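PDB 2XBT: cellulosomal scaffoldin from Bacteroides cellulosolvens, which probably binds cellulose through this family 3b carbohydrate-binding module, one domain of a much longer scaffoldin that also carries cohesin and dockerin domains. Local coordinates for residues N24-N29 with T123-S128; R48-S53 with D130-G135. One frame throughout, in Å; residues are numbered along the deposited sequence.

The two interactions are neighbours, their centres about 9 Å apart, within one CBM3 beta-sandwich. Interaction 1 lies at the edge of the sheet containing strand 22-34; interaction 2 fastens loop 130-135 to strand 45-51 of the facing sheet. Their segments alternate along the chain, so the chain running on from 123-128 passes from the first contact to the second. Y49 joins them in the interior: its OH lies 3.6 Å from I26 CG2, and its CD1 lies 3.7 Å from M28 CG. Further along, Q127 O approaches Y133 CB at 3.4 Å. The nitrate held weakly by R48 is probably from the crystallisation liquor.

Interaction 1: residues N24-N29 with T123-S128; sequences NQIYMN and TNVDQS. Unlike the reference sequence in segment 24-29: Y27 (reference Cys).
Q127 OE1 lies against I26 and accepts a bond of 2.6 Å from water 2, which in turn takes the backbone N of Y27 at 2.9 Å. The same oxygen lies against the aliphatic side chain of I26, 3.6 Å from its CG2, the two side chains meeting at a slant. Q127 reaches this place with its chain extended beyond CG, and its other amide atom, NE2, bonds A20 O. V125 points its side chain at strand 22-34. Its CG2 branch, set between backbone N and carbonyl carbon, rests 3.9 Å from the carbonyl carbon of Q25. The backbone of V125 bonds that of S23, and Q127 that of A21; farther out the backbones are joined by water 1, which donates to N24 O and, at 3.0 Å, to T123 O. N124 OD1 packs against N24 CA at 3.3 Å. N24 also turns its amide toward Y27, a residue that is Cys in the reference sequence. The Y27 hydroxyl accepts from Q25 NE2 at 2.8 Å, the oxygen tilted 19° out of the amide plane, and gives a weak bond to N24 OD1. The contact thus rests on ordered water and aliphatic packing: water 1 joins two backbone carbonyls, which cannot bond each other, and water 2 joins Y27 N to the amide oxygen of Q127.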
# COMPACT_ATOMS: atom_id res chain seq x y z
N ASN A 24 1.37 6.60 -16.83
CA ASN A 24 1.15 8.01 -16.50
C ASN A 24 1.11 8.28 -14.99
O ASN A 24 1.31 9.41 -14.54
CB ASN A 24 -0.12 8.54 -17.18
CG ASN A 24 -1.40 7.89 -16.65
OD1 ASN A 24 -1.44 6.70 -16.32
ND2 ASN A 24 -2.46 8.69 -16.59
N GLN A 25 0.85 7.24 -14.21
CA GLN A 25 0.79 7.38 -12.75
C GLN A 25 0.96 6.02 -12.11
O GLN A 25 0.85 5.00 -12.78
CB GLN A 25 -0.55 7.99 -12.33
CG GLN A 25 -1.76 7.27 -12.90
CD GLN A 25 -3.04 8.13 -12.86
OE1 GLN A 25 -3.15 9.07 -12.07
NE2 GLN A 25 -3.98 7.81 -13.73
N ILE A 26 1.24 5.99 -10.81
CA ILE A 26 1.32 4.73 -10.10
C ILE A 26 -0.07 4.34 -9.63
O ILE A 26 -0.75 5.15 -8.99
CB ILE A 26 2.23 4.84 -8.85
CG1 ILE A 26 3.62 5.38 -9.23
CG2 ILE A 26 2.34 3.49 -8.18
CD1 ILE A 26 4.55 5.54 -8.03
N TYR A 27 -0.48 3.10 -9.92
CA TYR A 27 -1.76 2.58 -9.43
C TYR A 27 -1.55 1.63 -8.26
O TYR A 27 -0.71 0.72 -8.35
CB TYR A 27 -2.52 1.85 -10.52
CG TYR A 27 -2.92 2.74 -11.66
CD1 TYR A 27 -4.20 3.29 -11.72
CD2 TYR A 27 -2.02 3.04 -12.66
CE1 TYR A 27 -4.57 4.11 -12.76
CE2 TYR A 27 -2.38 3.86 -13.72
CZ TYR A 27 -3.65 4.40 -13.76
OH TYR A 27 -4.00 5.21 -14.81
N MET A 28 -2.31 1.83 -7.20
CA MET A 28 -2.26 0.97 -6.02
C MET A 28 -3.66 0.60 -5.59
O MET A 28 -4.36 1.42 -5.01
CB MET A 28 -1.62 1.72 -4.85
CG MET A 28 -0.12 1.87 -4.91
SD MET A 28 0.36 3.22 -3.81
CE MET A 28 -0.34 4.56 -4.74
N ASN A 29 -4.07 -0.63 -5.86
CA ASN A 29 -5.35 -1.11 -5.39
C ASN A 29 -5.09 -2.24 -4.43
O ASN A 29 -4.48 -3.25 -4.79
CB ASN A 29 -6.20 -1.60 -6.54
CG ASN A 29 -6.40 -0.56 -7.61
OD1 ASN A 29 -6.76 0.58 -7.33
ND2 ASN A 29 -6.15 -0.95 -8.86
N THR A 123 4.17 14.65 -16.50
CA THR A 123 5.19 13.67 -16.85
C THR A 123 4.85 12.28 -16.32
O THR A 123 4.08 12.13 -15.37
CB THR A 123 6.62 14.10 -16.44
OG1 THR A 123 6.68 14.33 -15.03
CG2 THR A 123 7.02 15.37 -17.18
N ASN A 124 5.41 11.28 -16.98
CA ASN A 124 5.10 9.90 -16.67
C ASN A 124 6.10 9.31 -15.70
O ASN A 124 7.13 9.91 -15.39
CB ASN A 124 5.06 9.07 -17.95
CG ASN A 124 4.07 9.62 -18.95
OD1 ASN A 124 2.93 9.89 -18.60
ND2 ASN A 124 4.51 9.83 -20.18
N VAL A 125 5.79 8.10 -15.25
CA VAL A 125 6.61 7.41 -14.28
C VAL A 125 7.22 6.18 -14.93
O VAL A 125 6.56 5.49 -15.72
CB VAL A 125 5.75 6.98 -13.08
CG1 VAL A 125 5.19 8.20 -12.38
CG2 VAL A 125 4.62 6.06 -13.54
N ASP A 126 8.48 5.92 -14.64
CA ASP A 126 9.11 4.66 -15.01
C ASP A 126 9.14 3.77 -13.77
O ASP A 126 9.99 3.93 -12.89
CB ASP A 126 10.53 4.89 -15.53
CG ASP A 126 11.30 3.59 -15.71
OD1 ASP A 126 10.66 2.54 -15.96
OD2 ASP A 126 12.54 3.62 -15.61
N GLN A 127 8.21 2.83 -13.71
CA GLN A 127 8.06 2.03 -12.51
C GLN A 127 9.03 0.87 -12.51
O GLN A 127 9.12 0.14 -11.53
CB GLN A 127 6.63 1.52 -12.43
CG GLN A 127 5.61 2.60 -12.70
CD GLN A 127 4.21 2.14 -12.37
OE1 GLN A 127 3.77 2.26 -11.24
NE2 GLN A 127 3.50 1.60 -13.35
N SER A 128 9.76 0.68 -13.61
CA SER A 128 10.71 -0.43 -13.68
C SER A 128 11.76 -0.22 -12.61
O SER A 128 12.39 -1.18 -12.17
CB SER A 128 11.37 -0.54 -15.06
OG SER A 128 12.27 0.53 -15.29
O HOH W 1 2.47 11.14 -13.10
O HOH W 2 1.37 1.21 -11.09

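Interaction 2: residues R48-S53 with D130-G135; sequences RYFYTS and DYSYPG. With NO3 (nitrate ion), chain B.
D130 runs alongside Y51 and ends at T52. Its CB starts the contact 3.9 Å from Y51 CB, and its CG stays over that same carbon. The carboxylate then divides its work. OD1 accepts from the backbone N of T52 at 2.9 Å along an almost straight bond (174°), met on the anti side and 35° out of the carboxylate plane. OD2 takes a bond from water 3, which receives the Y49 hydroxyl, Y49 OH to water 3 being 2.5 Å. Y49 has CG anti to its backbone N (chi1 -175°), which carries the ring beside the loop; S132 CB sits squarely over one ring face, 3.5 Å from the centroid, in a CH-pi contact. From there S132 clasps F50 at both ends: F50 N donates to S132 OG at 2.7 Å, and S132 N donates to F50 O at 3.0 Å. S132 OG also bonds L145 O. Beside this pair, F50 CB touches Y131 CD2 at 3.9 Å, the two side chains lying side by side with nearly perpendicular ring planes. An alanine in place of Y49 takes away the ring and its hydroxyl, which would probably open a gap against S132 CB and leave water 3 without the donor that links D130 to the strand. The type I turn from D130 to Y133, closed by Y133 N to D130 O, presents D130 and S132 to strand 45-51 together. At the far end, R48 pairs with E90 and holds a nitrate only weakly. One buried carboxylate and one serine thus satisfy F50 N and O on the strand and T52 N just beyond it, which fixes the loop's position against this sheet of the sandwich.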
# COMPACT_ATOMS: atom_id res chain seq x y z
N ARG A 48 3.42 0.84 3.20
CA ARG A 48 4.49 1.55 2.49
C ARG A 48 4.71 0.94 1.13
O ARG A 48 4.84 -0.27 0.98
CB ARG A 48 5.80 1.52 3.28
CG ARG A 48 5.70 2.22 4.63
CD ARG A 48 7.02 2.15 5.39
NE ARG A 48 6.96 3.01 6.56
CZ ARG A 48 8.00 3.36 7.32
NH1 ARG A 48 9.22 2.93 7.04
NH2 ARG A 48 7.81 4.16 8.36
N TYR A 49 4.77 1.82 0.13
CA TYR A 49 5.04 1.47 -1.24
C TYR A 49 6.34 2.17 -1.55
O TYR A 49 6.42 3.39 -1.47
CB TYR A 49 3.95 2.02 -2.15
CG TYR A 49 4.05 1.61 -3.60
CD1 TYR A 49 3.30 0.55 -4.10
CD2 TYR A 49 4.89 2.29 -4.48
CE1 TYR A 49 3.38 0.18 -5.44
CE2 TYR A 49 4.98 1.93 -5.83
CZ TYR A 49 4.22 0.87 -6.30
OH TYR A 49 4.28 0.48 -7.63
N PHE A 50 7.36 1.39 -1.89
CA PHE A 50 8.72 1.90 -2.02
C PHE A 50 9.04 2.17 -3.47
O PHE A 50 8.67 1.39 -4.35
CB PHE A 50 9.71 0.89 -1.47
CG PHE A 50 9.44 0.51 -0.03
CD1 PHE A 50 9.97 1.28 0.99
CD2 PHE A 50 8.68 -0.60 0.27
CE1 PHE A 50 9.73 0.95 2.33
CE2 PHE A 50 8.42 -0.95 1.61
CZ PHE A 50 8.96 -0.16 2.63
N TYR A 51 9.72 3.28 -3.72
CA TYR A 51 9.94 3.72 -5.09
C TYR A 51 11.19 4.58 -5.21
O TYR A 51 11.81 4.96 -4.22
CB TYR A 51 8.73 4.52 -5.61
CG TYR A 51 8.57 5.88 -4.96
CD1 TYR A 51 9.04 7.02 -5.59
CD2 TYR A 51 7.95 6.03 -3.72
CE1 TYR A 51 8.90 8.28 -5.00
CE2 TYR A 51 7.81 7.28 -3.12
CZ TYR A 51 8.28 8.39 -3.77
OH TYR A 51 8.15 9.64 -3.21
N THR A 52 11.54 4.91 -6.44
CA THR A 52 12.75 5.67 -6.72
C THR A 52 12.35 6.99 -7.33
O THR A 52 11.57 7.04 -8.29
CB THR A 52 13.65 4.95 -7.72
OG1 THR A 52 14.18 3.76 -7.13
CG2 THR A 52 14.81 5.87 -8.15
N SER A 53 12.86 8.07 -6.75
CA SER A 53 12.51 9.39 -7.23
C SER A 53 13.49 9.85 -8.29
O SER A 53 14.65 10.15 -8.01
CB SER A 53 12.51 10.41 -6.10
OG SER A 53 12.18 11.69 -6.62
N ASP A 130 11.02 1.08 -9.57
CA ASP A 130 10.39 1.18 -8.26
C ASP A 130 10.34 -0.19 -7.61
O ASP A 130 9.76 -1.12 -8.16
CB ASP A 130 8.98 1.75 -8.36
CG ASP A 130 8.96 3.18 -8.83
OD1 ASP A 130 9.97 3.91 -8.63
OD2 ASP A 130 7.93 3.60 -9.37
N TYR A 131 10.94 -0.29 -6.42
CA TYR A 131 10.97 -1.54 -5.66
C TYR A 131 9.60 -2.23 -5.55
O TYR A 131 9.48 -3.45 -5.75
CB TYR A 131 11.51 -1.23 -4.25
CG TYR A 131 11.60 -2.43 -3.32
CD1 TYR A 131 12.74 -3.22 -3.28
CD2 TYR A 131 10.55 -2.77 -2.48
CE1 TYR A 131 12.84 -4.30 -2.44
CE2 TYR A 131 10.64 -3.86 -1.64
CZ TYR A 131 11.79 -4.62 -1.63
OH TYR A 131 11.89 -5.71 -0.80
N SER A 132 8.57 -1.46 -5.23
CA SER A 132 7.27 -2.04 -4.96
C SER A 132 6.46 -2.37 -6.22
O SER A 132 5.43 -3.04 -6.15
CB SER A 132 6.45 -1.15 -4.01
OG SER A 132 7.01 -1.16 -2.70
N TYR A 133 6.93 -1.91 -7.38
CA TYR A 133 6.19 -2.22 -8.61
C TYR A 133 6.38 -3.69 -9.00
O TYR A 133 7.51 -4.13 -9.24
CB TYR A 133 6.62 -1.33 -9.78
CG TYR A 133 5.94 -1.69 -11.09
CD1 TYR A 133 4.58 -1.46 -11.28
CD2 TYR A 133 6.66 -2.28 -12.13
CE1 TYR A 133 3.94 -1.80 -12.50
CE2 TYR A 133 6.04 -2.63 -13.33
CZ TYR A 133 4.69 -2.39 -13.52
OH TYR A 133 4.09 -2.73 -14.71
N PRO A 134 5.28 -4.44 -9.07
CA PRO A 134 5.39 -5.89 -9.27
C PRO A 134 5.22 -6.33 -10.72
O PRO A 134 5.15 -7.55 -10.98
CB PRO A 134 4.22 -6.42 -8.46
CG PRO A 134 3.15 -5.33 -8.64
CD PRO A 134 3.87 -4.02 -8.92
N GLY A 135 5.14 -5.39 -11.64
CA GLY A 135 4.78 -5.74 -13.01
C GLY A 135 3.28 -5.57 -13.13
O GLY A 135 2.64 -5.08 -12.20
N NO3 B . 10.64 4.09 10.21
O1 NO3 B . 10.07 3.66 11.42
O2 NO3 B . 10.42 5.40 9.77
O3 NO3 B . 11.42 3.20 9.46
O HOH W 3 5.56 2.11 -9.08